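Local coordinates for programmed cell death 6-interacting protein (Homo sapiens, PDB 5WA1) that works in multivesicular body biogenesis, membrane repair and cytokinesis, its Bro1 domain, the part modelled here, binding the ESCRT-III subunits CHMP4A, CHMP4B and CHMP4C, at residues A152-A157 and H173-A177; L161-L167 and L222-D227; A216-F220 and A356-K360. One frame throughout, in Å; residues are numbered along the deposited sequence.

From the N terminus, helix 137-157 runs into a short loop and helix 164-191 turns back along it; contact 1 closes this hairpin, with 152-157 against 173-177. Contact 2 begins in that same loop and carries the start of helix 164-191 across to the end of helix 202-226, closing a longer loop whose span crosses that of contact 1. Contact 3 starts a little earlier on helix 202-226 and reaches far ahead to 356-360, in the loop after helix 319-340, so it crosses contact 2 but follows contact 1 in series. Gln175 joins contacts 1 and 3 through Lys360, and the bound peptide lies beside contacts 2 and 3.

Contact 1 of 3, residues A152-A157 and H173-A177; sequences ASQIAA and HYQFA
Ala156 sets its methyl squarely on the ring of Tyr174: CB stands 3.5 Å from the centroid of the Tyr174 ring and only 11° off its normal, a CH-pi contact over the middle of one face. The torsion of Tyr174 that turns CG anti to the carbonyl carbon (chi1 -77°) carries the ring back across the gap, although its CB does not point there. Farther out, the Tyr174 hydroxyl OH comes to 3.3 Å from Ala157 CA.

The remaining apolar contacts gather round two other rings. Ala152 CB meets the edge of the Phe176 ring, close to its plane, at 3.7 Å from Phe176 CD2, and Ala177 packs against the same methyl. His173 CB packs between Ala152 O and the methyl of Ala156, 3.7 Å from Ala156 CB, while CG2 of Ile155 reaches His173 CD2 at 3.8 Å obliquely to the imidazole. Leu86 of helix 83-97 packs against both Ile155 and His173.

These are neighbouring arms of an antiparallel helical hairpin in the Bro1 domain, helix 137-157 followed by helix 164-191. The axes of the two short segments run at 159° to each other, nearly antiparallel, and come within 8.4 Å, a spacing in keeping with alanines at the interface.

Polar links are few, and no direct hydrogen bond joins the segments. One water makes the bridge: it donates to Ala156 O at 2.8 Å and is hydrogen-bonded to Tyr174 OH at 2.9 Å, linking the phenol end to the backbone of 152-157. Ser153 looks elsewhere, its OG bonding to Ala150 O and to Val28 N.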
# COMPACT_ATOMS: atom_id res chain seq x y z
N ALA A 152 4.12 4.48 5.47
CA ALA A 152 2.67 4.34 5.62
C ALA A 152 2.24 2.88 5.56
O ALA A 152 1.34 2.46 6.30
CB ALA A 152 1.94 5.15 4.55
N SER A 153 2.85 2.10 4.67
CA SER A 153 2.52 0.67 4.60
C SER A 153 2.92 -0.04 5.88
O SER A 153 2.23 -0.97 6.32
CB SER A 153 3.20 0.02 3.39
OG SER A 153 4.56 -0.31 3.67
N GLN A 154 4.03 0.37 6.50
CA GLN A 154 4.45 -0.26 7.74
C GLN A 154 3.53 0.11 8.90
O GLN A 154 3.22 -0.74 9.74
CB GLN A 154 5.90 0.12 8.07
CG GLN A 154 6.91 -0.39 7.04
CD GLN A 154 8.34 -0.14 7.48
OE1 GLN A 154 8.62 -0.11 8.67
NE2 GLN A 154 9.24 0.05 6.52
N ILE A 155 3.11 1.37 8.96
CA ILE A 155 2.16 1.79 9.99
C ILE A 155 0.84 1.05 9.83
O ILE A 155 0.23 0.60 10.80
CB ILE A 155 1.98 3.32 9.95
CG1 ILE A 155 3.28 4.02 10.34
CG2 ILE A 155 0.81 3.74 10.84
CD1 ILE A 155 3.31 5.53 10.08
N ALA A 156 0.37 0.92 8.58
CA ALA A 156 -0.89 0.22 8.34
C ALA A 156 -0.79 -1.24 8.75
O ALA A 156 -1.71 -1.78 9.38
CB ALA A 156 -1.27 0.34 6.87
N ALA A 157 0.31 -1.90 8.40
CA ALA A 157 0.50 -3.31 8.72
C ALA A 157 0.61 -3.55 10.22
O ALA A 157 0.41 -4.69 10.66
CB ALA A 157 1.74 -3.84 8.00
N HIS A 173 -4.06 4.45 5.39
CA HIS A 173 -2.64 4.42 5.05
C HIS A 173 -2.34 3.54 3.83
O HIS A 173 -1.45 3.87 3.04
CB HIS A 173 -1.83 3.98 6.27
CG HIS A 173 -1.61 5.08 7.27
ND1 HIS A 173 -2.64 5.79 7.83
CD2 HIS A 173 -0.47 5.59 7.80
CE1 HIS A 173 -2.15 6.69 8.67
NE2 HIS A 173 -0.84 6.58 8.67
N TYR A 174 -3.07 2.43 3.67
CA TYR A 174 -2.89 1.60 2.47
C TYR A 174 -3.31 2.35 1.21
O TYR A 174 -2.65 2.24 0.18
CB TYR A 174 -3.68 0.29 2.59
CG TYR A 174 -3.05 -0.74 3.48
CD1 TYR A 174 -1.69 -1.04 3.39
CD2 TYR A 174 -3.82 -1.45 4.41
CE1 TYR A 174 -1.11 -1.99 4.21
CE2 TYR A 174 -3.25 -2.40 5.23
CZ TYR A 174 -1.89 -2.66 5.13
OH TYR A 174 -1.32 -3.61 5.95
N GLN A 175 -4.40 3.12 1.29
CA GLN A 175 -4.82 3.89 0.12
C GLN A 175 -3.84 5.02 -0.17
O GLN A 175 -3.59 5.34 -1.34
CB GLN A 175 -6.23 4.42 0.33
CG GLN A 175 -7.28 3.30 0.24
CD GLN A 175 -8.67 3.83 0.50
OE1 GLN A 175 -9.41 4.16 -0.43
NE2 GLN A 175 -9.03 3.94 1.77
N PHE A 176 -3.29 5.65 0.87
CA PHE A 176 -2.24 6.63 0.65
C PHE A 176 -1.02 5.99 -0.01
O PHE A 176 -0.52 6.49 -1.02
CB PHE A 176 -1.84 7.30 1.97
CG PHE A 176 -0.59 8.12 1.84
CD1 PHE A 176 -0.66 9.41 1.34
CD2 PHE A 176 0.65 7.59 2.14
CE1 PHE A 176 0.50 10.18 1.18
CE2 PHE A 176 1.82 8.33 1.98
CZ PHE A 176 1.73 9.63 1.50
N ALA A 177 -0.53 4.88 0.56
CA ALA A 177 0.63 4.21 -0.03
C ALA A 177 0.36 3.82 -1.47
O ALA A 177 1.22 4.01 -2.35
CB ALA A 177 1.02 2.99 0.80
O HOH W 1 -2.88 -4.13 8.39

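Contact 2 of 3, residues L161-L167 and L222-D227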
# COMPACT_ATOMS: atom_id res chain seq x y z
N LEU A 161 -6.28 -4.91 13.93
CA LEU A 161 -7.47 -4.95 13.11
C LEU A 161 -8.69 -5.48 13.86
O LEU A 161 -9.77 -5.57 13.27
CB LEU A 161 -7.20 -5.78 11.86
CG LEU A 161 -6.01 -5.26 11.06
CD1 LEU A 161 -5.95 -5.98 9.74
CD2 LEU A 161 -6.08 -3.75 10.85
N ASP A 162 -8.53 -5.83 15.14
CA ASP A 162 -9.64 -6.13 16.02
C ASP A 162 -10.22 -4.87 16.65
O ASP A 162 -11.06 -4.94 17.55
CB ASP A 162 -9.18 -7.12 17.11
CG ASP A 162 -10.32 -7.67 17.94
OD1 ASP A 162 -11.16 -8.42 17.39
OD2 ASP A 162 -10.38 -7.36 19.15
N ASN A 163 -9.79 -3.71 16.17
CA ASN A 163 -10.23 -2.42 16.68
C ASN A 163 -10.60 -1.53 15.51
O ASN A 163 -9.89 -1.49 14.50
CB ASN A 163 -9.13 -1.77 17.53
CG ASN A 163 -9.46 -0.36 17.90
OD1 ASN A 163 -9.27 0.55 17.10
ND2 ASN A 163 -9.95 -0.16 19.13
N ASP A 164 -11.71 -0.80 15.65
CA ASP A 164 -12.25 -0.05 14.52
C ASP A 164 -11.32 1.08 14.11
O ASP A 164 -11.15 1.36 12.92
CB ASP A 164 -13.64 0.49 14.84
CG ASP A 164 -14.32 1.10 13.63
OD1 ASP A 164 -14.75 0.34 12.74
OD2 ASP A 164 -14.41 2.35 13.57
N GLU A 165 -10.70 1.74 15.09
CA GLU A 165 -9.77 2.82 14.78
C GLU A 165 -8.52 2.28 14.09
O GLU A 165 -8.01 2.90 13.15
CB GLU A 165 -9.41 3.58 16.06
CG GLU A 165 -8.80 4.95 15.83
CD GLU A 165 -9.59 5.79 14.86
OE1 GLU A 165 -9.11 6.00 13.72
OE2 GLU A 165 -10.70 6.24 15.22
N GLY A 166 -8.01 1.13 14.54
CA GLY A 166 -6.91 0.49 13.84
C GLY A 166 -7.26 0.13 12.41
O GLY A 166 -6.45 0.31 11.50
N LEU A 167 -8.47 -0.39 12.20
CA LEU A 167 -8.91 -0.69 10.84
C LEU A 167 -8.95 0.57 9.98
O LEU A 167 -8.51 0.56 8.82
CB LEU A 167 -10.29 -1.36 10.87
CG LEU A 167 -10.34 -2.84 11.29
CD1 LEU A 167 -11.76 -3.22 11.69
CD2 LEU A 167 -9.83 -3.74 10.16
N LEU A 222 -12.54 -6.83 6.32
CA LEU A 222 -12.45 -7.10 7.76
C LEU A 222 -13.38 -6.18 8.55
O LEU A 222 -14.00 -6.60 9.53
CB LEU A 222 -11.01 -6.94 8.23
CG LEU A 222 -10.03 -7.99 7.67
CD1 LEU A 222 -8.61 -7.65 8.06
CD2 LEU A 222 -10.41 -9.38 8.16
N LYS A 223 -13.50 -4.93 8.11
CA LYS A 223 -14.43 -4.00 8.75
C LYS A 223 -15.87 -4.48 8.60
O LYS A 223 -16.65 -4.46 9.56
CB LYS A 223 -14.26 -2.61 8.13
CG LYS A 223 -15.40 -1.65 8.36
CD LYS A 223 -15.38 -1.11 9.75
CE LYS A 223 -16.34 0.06 9.91
NZ LYS A 223 -16.74 0.17 11.33
N ALA A 224 -16.24 -4.91 7.39
CA ALA A 224 -17.60 -5.39 7.17
C ALA A 224 -17.89 -6.62 8.01
O ALA A 224 -18.98 -6.75 8.59
CB ALA A 224 -17.82 -5.68 5.69
N THR A 225 -16.93 -7.54 8.10
CA THR A 225 -17.12 -8.74 8.91
C THR A 225 -17.27 -8.39 10.38
O THR A 225 -18.13 -8.95 11.07
CB THR A 225 -15.94 -9.70 8.72
OG1 THR A 225 -15.85 -10.08 7.35
CG2 THR A 225 -16.13 -10.94 9.57
N ARG A 226 -16.46 -7.45 10.86
CA ARG A 226 -16.48 -7.09 12.27
C ARG A 226 -17.80 -6.42 12.65
O ARG A 226 -18.36 -6.70 13.71
CB ARG A 226 -15.29 -6.17 12.57
CG ARG A 226 -15.14 -5.80 14.03
CD ARG A 226 -13.80 -5.15 14.29
NE ARG A 226 -13.57 -4.98 15.72
CZ ARG A 226 -14.00 -3.93 16.42
NH1 ARG A 226 -14.68 -2.96 15.82
NH2 ARG A 226 -13.76 -3.86 17.72
N ASP A 227 -18.31 -5.54 11.78
CA ASP A 227 -19.58 -4.86 11.97
C ASP A 227 -20.79 -5.74 11.67
O ASP A 227 -21.92 -5.26 11.76
CB ASP A 227 -19.64 -3.60 11.11
CG ASP A 227 -18.71 -2.51 11.60
OD1 ASP A 227 -17.89 -2.77 12.51
OD2 ASP A 227 -18.81 -1.37 11.09
O HOH W 2 -15.45 -2.12 13.00
O HOH W 3 -12.91 -1.15 18.89
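The guanidinium of Arg226 has Asn163 CA and Asp164 N over one face, both toward the rim, with Asp164 N 3.6 Å above the plane; a water sits in plane at its edge. That water accepts from Arg226 NH1 and donates to Asp164 OD1 and Asp227 OD1. Asp162 O lies obliquely to the group, 2.9 Å from Arg226 NH2.

Here, in the Bro1 domain, the N-terminal end of helix 164-191 meets the C-terminal end of helix 202-226. Asn163 is the N-cap of the former: its OD1 takes the N-H of Gly166 on a lone pair in the carbonyl plane, at 2.9 Å, and a weak bond from Glu165 N.

Leu167 supplies the apolar part, CD2 3.9 Å from Leu222 CB and CD1 3.8 Å from the Arg226 CD methylene. Leu161 CD1 adds a contact with Leu222 CD1. Beside this patch the bound peptide brings an aromatic side chain that makes a cation-pi contact with Lys223.

A bend at chi2 (76°) swings the Lys223 chain to two carboxylates, forming a salt-bridge network: NZ is 2.6 Å from Asp227 OD2, met on its syn side, and 2.4 Å from Asp164 OD1, a salt bridge whose exact length is doubtful because it is too short.

Contact 3 of 3, residues A216-F220 and A356-K360; sequences AQEVF and ATLVK
Phe220 and Leu358 meet at about a right angle: Leu358 CB lies over one face of the ring, offset toward the rim, 3.8 Å from the Phe220 centroid and 17° off the normal, a CH-pi contact. Val359 approaches the same ring obliquely, the two side chains running antiparallel past one another, with CG1 3.5 Å from Phe220 CD2. The same Val359 methyl presses on the helix itself, touching Ala216 CB and the backbone at Gln217 N. Its other branch, CG2, turns toward Gln217, 3.6 Å from Gln217 OE1, as the two chains pass at a slant.

In the Bro1 domain this is where the loop chain that follows helix 319-340 passes against helix 202-226, within the region that interacts with CHMP4 proteins. The bound peptide packs on Phe220, Ala356 and Leu358, and one of its aromatic side chains meets the Phe220 ring edge-to-face.

Gln217 holds the 356-358 backbone by both ends of its amide. Starting anti to the backbone N and bending at chi2, its chain lays the amide beside that backbone. There OE1 accepts the N-H of Leu358 at 3.1 Å, nearly straight at 170° and on a lone pair in the carbonyl plane. NE2 donates to Ala356 O at 2.8 Å, a more bent bond at 130°, with the acceptor tilted from the amide plane. A further bond from NE2 to Leu237 O engages helix 231-252, which helps fix the rotation of the amide.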
# COMPACT_ATOMS: atom_id res chain seq x y z
N ALA A 216 -5.88 -2.47 1.23
CA ALA A 216 -6.94 -1.55 1.64
C ALA A 216 -8.32 -2.20 1.48
O ALA A 216 -9.15 -2.12 2.39
CB ALA A 216 -6.86 -0.26 0.83
N GLN A 217 -8.56 -2.86 0.34
CA GLN A 217 -9.84 -3.56 0.14
C GLN A 217 -10.03 -4.67 1.17
O GLN A 217 -11.14 -4.88 1.68
CB GLN A 217 -9.92 -4.11 -1.29
CG GLN A 217 -11.20 -4.91 -1.61
CD GLN A 217 -12.45 -4.03 -1.76
OE1 GLN A 217 -12.35 -2.81 -1.94
NE2 GLN A 217 -13.63 -4.65 -1.69
N GLU A 218 -8.95 -5.38 1.50
CA GLU A 218 -9.05 -6.42 2.52
C GLU A 218 -9.46 -5.85 3.86
O GLU A 218 -10.22 -6.47 4.62
CB GLU A 218 -7.73 -7.17 2.65
CG GLU A 218 -7.75 -8.28 3.70
CD GLU A 218 -6.40 -8.96 3.86
OE1 GLU A 218 -5.46 -8.57 3.14
OE2 GLU A 218 -6.28 -9.88 4.69
N VAL A 219 -8.95 -4.66 4.21
CA VAL A 219 -9.32 -4.03 5.46
C VAL A 219 -10.81 -3.71 5.47
O VAL A 219 -11.47 -3.85 6.50
CB VAL A 219 -8.46 -2.76 5.70
CG1 VAL A 219 -9.02 -1.96 6.87
CG2 VAL A 219 -7.02 -3.14 5.97
N PHE A 220 -11.35 -3.26 4.34
CA PHE A 220 -12.79 -3.01 4.29
C PHE A 220 -13.58 -4.30 4.45
O PHE A 220 -14.67 -4.29 5.04
CB PHE A 220 -13.17 -2.32 2.98
CG PHE A 220 -13.03 -0.82 3.05
CD1 PHE A 220 -14.09 -0.05 3.49
CD2 PHE A 220 -11.85 -0.21 2.70
CE1 PHE A 220 -13.97 1.33 3.58
CE2 PHE A 220 -11.72 1.17 2.77
CZ PHE A 220 -12.78 1.94 3.21
N ALA A 356 -17.60 -5.37 -5.18
CA ALA A 356 -17.77 -4.02 -4.66
C ALA A 356 -16.42 -3.47 -4.22
O ALA A 356 -15.80 -4.02 -3.30
CB ALA A 356 -18.76 -4.00 -3.49
N THR A 357 -15.97 -2.39 -4.86
CA THR A 357 -14.69 -1.77 -4.53
C THR A 357 -14.95 -0.55 -3.65
O THR A 357 -15.70 0.35 -4.03
CB THR A 357 -13.92 -1.39 -5.80
OG1 THR A 357 -12.85 -0.50 -5.46
CG2 THR A 357 -14.83 -0.74 -6.83
N LEU A 358 -14.34 -0.54 -2.47
CA LEU A 358 -14.44 0.55 -1.51
C LEU A 358 -13.19 1.41 -1.45
O LEU A 358 -13.12 2.32 -0.62
CB LEU A 358 -14.74 -0.01 -0.12
CG LEU A 358 -16.21 -0.15 0.28
CD1 LEU A 358 -16.78 1.22 0.58
CD2 LEU A 358 -17.02 -0.81 -0.82
N VAL A 359 -12.19 1.14 -2.29
CA VAL A 359 -10.88 1.76 -2.13
C VAL A 359 -10.48 2.47 -3.42
O VAL A 359 -10.93 2.12 -4.52
CB VAL A 359 -9.82 0.72 -1.72
CG1 VAL A 359 -10.15 0.16 -0.35
CG2 VAL A 359 -9.75 -0.40 -2.75
N LYS A 360 -9.63 3.48 -3.27
CA LYS A 360 -9.09 4.26 -4.37
C LYS A 360 -7.65 4.62 -4.03
O LYS A 360 -7.33 4.85 -2.87
CB LYS A 360 -9.94 5.53 -4.60
CG LYS A 360 -9.47 6.41 -5.74
CD LYS A 360 -9.66 5.74 -7.10
CE LYS A 360 -8.96 6.51 -8.21
NZ LYS A 360 -9.07 5.82 -9.52